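Local coordinates for putative acetyl xylan esterase (Cellvibrio japonicus, PDB 2W9X), which removes acetyl groups from plant cell wall polysaccharides, deacetylating xylan and, with a strong preference, glucomannan, at residues H31-E39 against Y219-Y230; K236-T246 against N283-S294. All blocks are in the same frame, centred on the assembly; numbering follows the deposited sequence.

In the fold
The two contacts belong to different levels of the fold. Contact 1 joins the N-terminal beta-sheet part of this family 2 carbohydrate esterase to the loop 219-230 of the SGNH hydrolase part, whereas contact 2 is internal to the latter, pairing neighbouring strands of its parallel sheet. They follow one another along the chain, with centres 19 Å apart and nearest atoms about 6 Å apart. Contact 1 lies away from the active site. One end of contact 2 comes near two of the probable active-site residues: the side chain of Thr-246 is about 5 Å from that of Asn-247, a transition-state stabiliser by similarity, and about 7 Å from that of His-336, inferred to activate Ser-151, the probable nucleophile.

Contact 1 of 2, residues H31-E39 against Y219-Y230; sequences HIGGRVLVE and YPYTLNNPDQLY
Arg-35 reaches from the linker between strands 31-33 and 37-39 into the loop 219-230, its side chain passing between two tyrosines. Its CG sits over the centre of the Tyr-230 ring, 3.5 Å from the centroid, in a CH-pi contact. Beyond CG the chain runs extended to NE, which carries the guanidinium past this ring to Tyr-219. There NH1 donates to the backbone O of Tyr-219 at 2.6 Å, with an N-H...O angle of 150°, and NH2 adds a weak bond to the same oxygen. The cation also lies over the face of the Tyr-219 ring, CZ being 4.5 Å from its centroid, with the two planes inclined by 58°. The hydroxyl of Tyr-230 bonds to Asn-232 and, through a water, connects to Gly-34 O. Leu-37 extends the contact on its apolar side: its CB meets Thr-222 CG2 at 4.0 Å, and its side chain crosses that of Leu-223 at about a right angle, the two CD1 atoms 4.2 Å apart. Trp-52 makes a further cation-pi contact with Arg-35, while Tyr-219 OH bonds to Glu-146. Strand 37-39 pairs with strand 47-50, while Arg-35 and the two tyrosines rest on Gln-193 and Asn-195 of strand 191-196, the outermost strand of the parallel sheet.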
# COMPACT_ATOMS: atom_id res chain seq x y z
N HIS B 31 -15.35 27.53 13.59
CA HIS B 31 -14.38 26.67 12.93
C HIS B 31 -15.02 26.12 11.66
O HIS B 31 -16.19 25.74 11.67
CB HIS B 31 -13.98 25.52 13.86
CG HIS B 31 -13.21 24.42 13.19
ND1 HIS B 31 -11.87 24.52 12.91
CD2 HIS B 31 -13.59 23.19 12.76
CE1 HIS B 31 -11.45 23.41 12.33
NE2 HIS B 31 -12.48 22.58 12.23
N ILE B 32 -14.25 26.08 10.57
CA ILE B 32 -14.75 25.65 9.26
C ILE B 32 -14.09 24.36 8.80
O ILE B 32 -12.86 24.24 8.82
CB ILE B 32 -14.53 26.72 8.16
CG1 ILE B 32 -15.19 28.05 8.55
CG2 ILE B 32 -15.05 26.22 6.81
CD1 ILE B 32 -14.32 29.28 8.24
N GLY B 33 -14.92 23.40 8.40
CA GLY B 33 -14.45 22.25 7.66
C GLY B 33 -14.82 22.34 6.19
O GLY B 33 -15.94 22.71 5.84
N GLY B 34 -13.86 22.01 5.32
CA GLY B 34 -14.12 22.01 3.90
C GLY B 34 -13.79 23.34 3.27
O GLY B 34 -13.55 24.35 3.97
N ARG B 35 -13.77 23.34 1.93
CA ARG B 35 -13.39 24.49 1.14
C ARG B 35 -14.50 25.53 1.17
O ARG B 35 -15.64 25.25 0.81
CB ARG B 35 -13.09 24.08 -0.31
CG ARG B 35 -11.79 23.34 -0.46
CD ARG B 35 -11.59 22.91 -1.89
NE ARG B 35 -10.27 22.33 -2.09
CZ ARG B 35 -9.82 21.89 -3.26
NH1 ARG B 35 -10.59 21.97 -4.34
NH2 ARG B 35 -8.60 21.39 -3.34
N VAL B 36 -14.14 26.72 1.63
CA VAL B 36 -15.09 27.81 1.81
C VAL B 36 -14.43 29.10 1.36
O VAL B 36 -13.28 29.37 1.72
CB VAL B 36 -15.55 27.90 3.30
CG1 VAL B 36 -16.18 29.22 3.59
CG2 VAL B 36 -16.51 26.78 3.65
N LEU B 37 -15.15 29.87 0.56
CA LEU B 37 -14.74 31.22 0.20
C LEU B 37 -15.23 32.15 1.31
O LEU B 37 -16.45 32.36 1.47
CB LEU B 37 -15.37 31.63 -1.14
CG LEU B 37 -14.66 32.58 -2.12
CD1 LEU B 37 -15.69 33.45 -2.83
CD2 LEU B 37 -13.56 33.45 -1.49
N VAL B 38 -14.30 32.68 2.10
CA VAL B 38 -14.64 33.62 3.18
C VAL B 38 -14.51 35.06 2.68
O VAL B 38 -13.44 35.47 2.22
CB VAL B 38 -13.80 33.39 4.49
CG1 VAL B 38 -13.94 31.94 4.97
CG2 VAL B 38 -12.33 33.73 4.29
N GLU B 39 -15.60 35.81 2.75
CA GLU B 39 -15.58 37.20 2.31
C GLU B 39 -16.01 38.13 3.44
O GLU B 39 -16.81 37.75 4.29
CB GLU B 39 -16.46 37.40 1.08
CG GLU B 39 -15.89 36.73 -0.16
CD GLU B 39 -16.78 36.85 -1.36
OE1 GLU B 39 -17.89 36.29 -1.34
OE2 GLU B 39 -16.35 37.48 -2.35
N TYR B 219 -10.47 20.41 -9.57
CA TYR B 219 -9.81 20.27 -8.28
C TYR B 219 -9.12 21.54 -7.74
O TYR B 219 -9.14 21.75 -6.54
CB TYR B 219 -8.85 19.07 -8.27
CG TYR B 219 -8.23 18.89 -6.90
CD1 TYR B 219 -8.89 18.16 -5.89
CD2 TYR B 219 -7.00 19.48 -6.60
CE1 TYR B 219 -8.33 18.04 -4.63
CE2 TYR B 219 -6.43 19.35 -5.34
CZ TYR B 219 -7.11 18.63 -4.36
OH TYR B 219 -6.53 18.52 -3.12
N PRO B 220 -8.49 22.36 -8.61
CA PRO B 220 -7.76 23.51 -8.06
C PRO B 220 -8.62 24.62 -7.44
O PRO B 220 -8.08 25.51 -6.80
CB PRO B 220 -7.01 24.07 -9.28
CG PRO B 220 -6.99 22.94 -10.27
CD PRO B 220 -8.33 22.31 -10.07
N TYR B 221 -9.93 24.56 -7.63
CA TYR B 221 -10.78 25.71 -7.32
C TYR B 221 -11.61 25.55 -6.05
O TYR B 221 -12.10 24.47 -5.73
CB TYR B 221 -11.64 26.09 -8.52
CG TYR B 221 -10.80 26.41 -9.74
CD1 TYR B 221 -10.15 27.64 -9.86
CD2 TYR B 221 -10.62 25.46 -10.74
CE1 TYR B 221 -9.35 27.92 -10.97
CE2 TYR B 221 -9.82 25.73 -11.86
CZ TYR B 221 -9.19 26.96 -11.96
OH TYR B 221 -8.41 27.23 -13.06
N THR B 222 -11.74 26.67 -5.33
CA THR B 222 -12.51 26.79 -4.09
C THR B 222 -13.98 26.44 -4.31
O THR B 222 -14.63 25.86 -3.43
CB THR B 222 -12.39 28.24 -3.53
OG1 THR B 222 -11.02 28.54 -3.30
CG2 THR B 222 -13.16 28.42 -2.22
N LEU B 223 -14.48 26.82 -5.48
CA LEU B 223 -15.88 26.61 -5.82
C LEU B 223 -16.05 25.94 -7.16
O LEU B 223 -15.07 25.55 -7.81
CB LEU B 223 -16.66 27.93 -5.80
CG LEU B 223 -16.64 28.76 -4.52
CD1 LEU B 223 -17.31 30.09 -4.75
CD2 LEU B 223 -17.30 27.98 -3.38
N ASN B 224 -17.31 25.82 -7.56
CA ASN B 224 -17.74 25.14 -8.78
C ASN B 224 -17.42 25.95 -10.04
O ASN B 224 -17.97 25.68 -11.10
CB ASN B 224 -19.26 24.89 -8.70
CG ASN B 224 -20.07 26.19 -8.73
OD1 ASN B 224 -20.55 26.62 -9.79
ND2 ASN B 224 -20.18 26.84 -7.57
N ASN B 225 -16.54 26.94 -9.89
CA ASN B 225 -16.14 27.84 -10.99
C ASN B 225 -14.64 28.21 -10.95
O ASN B 225 -14.03 28.18 -9.88
CB ASN B 225 -17.02 29.10 -11.01
CG ASN B 225 -16.97 29.89 -9.71
OD1 ASN B 225 -15.95 30.50 -9.37
ND2 ASN B 225 -18.08 29.90 -8.99
N PRO B 226 -14.05 28.55 -12.13
CA PRO B 226 -12.62 28.88 -12.29
C PRO B 226 -12.15 30.19 -11.65
O PRO B 226 -11.00 30.57 -11.86
CB PRO B 226 -12.45 28.99 -13.82
CG PRO B 226 -13.65 28.38 -14.41
CD PRO B 226 -14.76 28.61 -13.42
N ASP B 227 -13.01 30.86 -10.89
CA ASP B 227 -12.74 32.23 -10.46
C ASP B 227 -11.71 32.40 -9.33
O ASP B 227 -11.02 33.42 -9.27
CB ASP B 227 -14.05 32.96 -10.12
CG ASP B 227 -14.98 33.07 -11.32
OD1 ASP B 227 -14.48 33.22 -12.46
OD2 ASP B 227 -16.21 33.03 -11.12
N GLN B 228 -11.61 31.42 -8.43
CA GLN B 228 -10.60 31.51 -7.37
C GLN B 228 -9.92 30.19 -7.03
O GLN B 228 -10.58 29.18 -6.74
CB GLN B 228 -11.13 32.18 -6.10
CG GLN B 228 -12.49 31.70 -5.63
CD GLN B 228 -13.63 32.25 -6.48
OE1 GLN B 228 -13.75 33.46 -6.65
NE2 GLN B 228 -14.46 31.35 -7.01
N LEU B 229 -8.59 30.23 -7.05
CA LEU B 229 -7.80 29.08 -6.66
C LEU B 229 -7.89 28.89 -5.16
O LEU B 229 -7.86 29.86 -4.40
CB LEU B 229 -6.33 29.26 -7.07
CG LEU B 229 -6.02 29.14 -8.57
CD1 LEU B 229 -4.66 29.77 -8.89
CD2 LEU B 229 -6.10 27.68 -9.02
N TYR B 230 -8.00 27.63 -4.74
CA TYR B 230 -8.03 27.34 -3.32
C TYR B 230 -6.62 27.31 -2.74
O TYR B 230 -5.75 26.60 -3.24
CB TYR B 230 -8.80 26.04 -3.02
CG TYR B 230 -9.00 25.84 -1.53
CD1 TYR B 230 -9.94 26.58 -0.83
CD2 TYR B 230 -8.22 24.92 -0.83
CE1 TYR B 230 -10.10 26.41 0.55
CE2 TYR B 230 -8.36 24.75 0.53
CZ TYR B 230 -9.31 25.48 1.21
OH TYR B 230 -9.43 25.28 2.57
O HOH W 1 -11.45 26.35 3.65
O HOH W 2 -16.59 25.09 -1.43

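Contact 2 of 2, residues K236-T246 against N283-S294; sequences KPQVIVIGLGT and NNARAQFILMNS
The guanidinium of Arg-286 stacks on the side-chain amide of Gln-238, whose NE2 lies 3.6 Å above one face, the planes only 10° apart; at its edge, NE and NH2 both grip Lys-236 O. The stack lies at one end of strands 239-243 and 288-294, which run parallel within the central sheet of the SGNH hydrolase fold, with helix 262-283, the main helix of the connection between them, against one face. Lys-236 O lies in the guanidinium plane, 2.7 Å from NE, and receives the two donors from opposite faces of its own carbonyl plane. The amide is held by Gln-144 and Lys-142, so the stack also joins the turn at 284-287 to the start of strand 144-149. Backbone bonds alternate from Gln-288 N to Gln-238 O up to Met-292 N to Ile-242 O. On the helix-covered face, Ile-240 CD1 lies 3.6 Å from Phe-289 CE1, and Ile-242 lies alongside Leu-291. Val-241 and Met-292 pack on the other face. With its CG anti to the backbone N (chi1 -178°), Asn-284 brings ND2 to Pro-237 O at 2.9 Å. Ser-294 OG also bonds to Gln-296 N. At the far end, close to the probable active site, one water joins Thr-246 OG1 to Ser-294 OG, 2.7 Å from each.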
# COMPACT_ATOMS: atom_id res chain seq x y z
N LYS B 236 -3.15 20.86 5.54
CA LYS B 236 -2.07 20.00 5.08
C LYS B 236 -2.37 18.59 5.55
O LYS B 236 -1.75 18.14 6.52
CB LYS B 236 -0.71 20.47 5.62
CG LYS B 236 -0.26 21.85 5.18
CD LYS B 236 0.33 21.86 3.78
CE LYS B 236 0.07 23.22 3.13
NZ LYS B 236 0.96 23.47 1.98
N PRO B 237 -3.31 17.90 4.88
CA PRO B 237 -3.74 16.58 5.32
C PRO B 237 -2.59 15.57 5.36
O PRO B 237 -1.81 15.47 4.41
CB PRO B 237 -4.80 16.18 4.27
CG PRO B 237 -4.50 17.01 3.10
CD PRO B 237 -4.03 18.32 3.67
N GLN B 238 -2.50 14.83 6.47
CA GLN B 238 -1.54 13.74 6.58
C GLN B 238 -1.94 12.58 5.69
O GLN B 238 -1.09 11.81 5.25
CB GLN B 238 -1.41 13.25 8.02
CG GLN B 238 -0.83 14.27 9.00
CD GLN B 238 -1.90 14.95 9.83
OE1 GLN B 238 -3.06 15.03 9.44
NE2 GLN B 238 -1.51 15.42 11.00
N VAL B 239 -3.25 12.45 5.44
CA VAL B 239 -3.80 11.37 4.61
C VAL B 239 -4.69 11.93 3.50
O VAL B 239 -5.54 12.80 3.74
CB VAL B 239 -4.60 10.31 5.43
CG1 VAL B 239 -5.07 9.16 4.52
CG2 VAL B 239 -3.76 9.78 6.56
N ILE B 240 -4.44 11.44 2.28
CA ILE B 240 -5.26 11.79 1.12
C ILE B 240 -5.77 10.52 0.43
O ILE B 240 -4.98 9.69 -0.03
CB ILE B 240 -4.50 12.69 0.11
CG1 ILE B 240 -3.98 13.96 0.81
CG2 ILE B 240 -5.40 13.02 -1.07
CD1 ILE B 240 -3.10 14.91 -0.08
N VAL B 241 -7.09 10.38 0.36
CA VAL B 241 -7.73 9.20 -0.21
C VAL B 241 -8.37 9.62 -1.53
O VAL B 241 -9.28 10.47 -1.56
CB VAL B 241 -8.79 8.59 0.75
CG1 VAL B 241 -9.45 7.33 0.14
CG2 VAL B 241 -8.15 8.27 2.10
N ILE B 242 -7.89 9.02 -2.61
CA ILE B 242 -8.38 9.35 -3.94
C ILE B 242 -9.11 8.14 -4.50
O ILE B 242 -8.54 7.06 -4.59
CB ILE B 242 -7.24 9.80 -4.90
CG1 ILE B 242 -6.35 10.85 -4.22
CG2 ILE B 242 -7.86 10.31 -6.24
CD1 ILE B 242 -5.05 11.23 -4.99
N GLY B 243 -10.36 8.32 -4.88
CA GLY B 243 -11.14 7.24 -5.51
C GLY B 243 -11.64 7.76 -6.85
O GLY B 243 -12.68 8.40 -6.90
N LEU B 244 -10.89 7.48 -7.93
CA LEU B 244 -11.25 7.96 -9.27
C LEU B 244 -10.84 6.92 -10.31
O LEU B 244 -9.78 6.29 -10.18
CB LEU B 244 -10.54 9.32 -9.56
CG LEU B 244 -11.02 10.60 -8.83
CD1 LEU B 244 -10.05 11.81 -9.04
CD2 LEU B 244 -12.44 10.97 -9.29
N GLY B 245 -11.65 6.76 -11.35
CA GLY B 245 -11.38 5.76 -12.38
C GLY B 245 -12.61 4.97 -12.80
O GLY B 245 -12.64 4.41 -13.90
N THR B 246 -13.62 4.89 -11.93
CA THR B 246 -14.89 4.25 -12.31
C THR B 246 -15.48 4.97 -13.54
O THR B 246 -15.89 4.34 -14.51
CB THR B 246 -15.90 4.17 -11.14
OG1 THR B 246 -15.46 3.18 -10.21
CG2 THR B 246 -17.32 3.77 -11.65
N ASN B 283 3.29 20.00 -2.93
CA ASN B 283 2.75 21.08 -2.07
C ASN B 283 2.51 20.66 -0.62
O ASN B 283 2.28 21.50 0.26
CB ASN B 283 1.44 21.64 -2.66
CG ASN B 283 1.61 22.14 -4.09
OD1 ASN B 283 2.51 22.91 -4.39
ND2 ASN B 283 0.73 21.68 -4.98
N ASN B 284 2.55 19.35 -0.38
CA ASN B 284 2.30 18.79 0.93
C ASN B 284 3.17 17.55 1.10
O ASN B 284 2.72 16.43 0.86
CB ASN B 284 0.80 18.47 1.05
CG ASN B 284 0.40 17.92 2.41
OD1 ASN B 284 1.21 17.83 3.33
ND2 ASN B 284 -0.87 17.53 2.54
N ALA B 285 4.42 17.76 1.49
CA ALA B 285 5.41 16.69 1.62
C ALA B 285 5.03 15.57 2.59
O ALA B 285 5.44 14.42 2.41
CB ALA B 285 6.78 17.27 1.98
N ARG B 286 4.25 15.91 3.62
CA ARG B 286 3.82 14.95 4.65
C ARG B 286 2.71 13.94 4.23
O ARG B 286 2.63 12.84 4.78
CB ARG B 286 3.45 15.69 5.96
CG ARG B 286 2.02 16.31 6.10
CD ARG B 286 2.00 17.28 7.31
NE ARG B 286 0.66 17.74 7.70
CZ ARG B 286 0.33 18.19 8.92
NH1 ARG B 286 1.23 18.22 9.90
NH2 ARG B 286 -0.91 18.60 9.17
N ALA B 287 1.90 14.32 3.24
CA ALA B 287 0.73 13.53 2.81
C ALA B 287 1.08 12.11 2.40
O ALA B 287 2.02 11.88 1.64
CB ALA B 287 0.01 14.24 1.69
N GLN B 288 0.32 11.16 2.93
CA GLN B 288 0.40 9.78 2.51
C GLN B 288 -0.90 9.43 1.77
O GLN B 288 -2.00 9.81 2.20
CB GLN B 288 0.69 8.87 3.72
CG GLN B 288 1.96 9.30 4.45
CD GLN B 288 2.45 8.30 5.48
OE1 GLN B 288 2.64 7.11 5.17
NE2 GLN B 288 2.68 8.77 6.70
N PHE B 289 -0.76 8.73 0.64
CA PHE B 289 -1.83 8.60 -0.34
C PHE B 289 -2.41 7.19 -0.35
O PHE B 289 -1.69 6.20 -0.25
CB PHE B 289 -1.32 8.96 -1.75
CG PHE B 289 -0.87 10.40 -1.90
CD1 PHE B 289 -1.78 11.39 -2.23
CD2 PHE B 289 0.47 10.75 -1.69
CE1 PHE B 289 -1.35 12.72 -2.37
CE2 PHE B 289 0.90 12.07 -1.84
CZ PHE B 289 -0.02 13.05 -2.17
N ILE B 290 -3.73 7.11 -0.47
CA ILE B 290 -4.43 5.83 -0.62
C ILE B 290 -5.29 5.90 -1.87
O ILE B 290 -6.21 6.71 -1.95
CB ILE B 290 -5.27 5.47 0.61
CG1 ILE B 290 -4.37 5.33 1.85
CG2 ILE B 290 -6.05 4.15 0.37
CD1 ILE B 290 -5.13 5.10 3.15
N LEU B 291 -5.01 5.04 -2.84
CA LEU B 291 -5.76 5.03 -4.08
C LEU B 291 -6.76 3.90 -4.01
O LEU B 291 -6.39 2.73 -3.94
CB LEU B 291 -4.81 4.89 -5.29
CG LEU B 291 -3.60 5.84 -5.29
CD1 LEU B 291 -2.96 5.88 -6.69
CD2 LEU B 291 -3.96 7.29 -4.84
N MET B 292 -8.04 4.27 -3.98
CA MET B 292 -9.12 3.37 -3.59
C MET B 292 -10.10 3.15 -4.75
O MET B 292 -10.63 4.11 -5.28
CB MET B 292 -9.83 3.98 -2.37
CG MET B 292 -11.02 3.21 -1.85
SD MET B 292 -11.45 3.93 -0.26
CE MET B 292 -12.90 2.95 0.11
N ASN B 293 -10.31 1.89 -5.15
CA ASN B 293 -11.20 1.57 -6.26
C ASN B 293 -11.96 0.25 -6.07
O ASN B 293 -11.65 -0.53 -5.18
CB ASN B 293 -10.50 1.57 -7.65
CG ASN B 293 -9.88 2.92 -8.00
OD1 ASN B 293 -10.48 3.73 -8.75
ND2 ASN B 293 -8.67 3.16 -7.49
N SER B 294 -12.96 0.05 -6.92
CA SER B 294 -13.81 -1.15 -6.87
C SER B 294 -13.14 -2.31 -7.59
O SER B 294 -12.12 -2.12 -8.32
CB SER B 294 -15.13 -0.86 -7.60
OG SER B 294 -14.86 -0.82 -9.00
O HOH W 3 -16.64 0.73 -10.36
O HOH W 4 -13.56 2.62 -8.46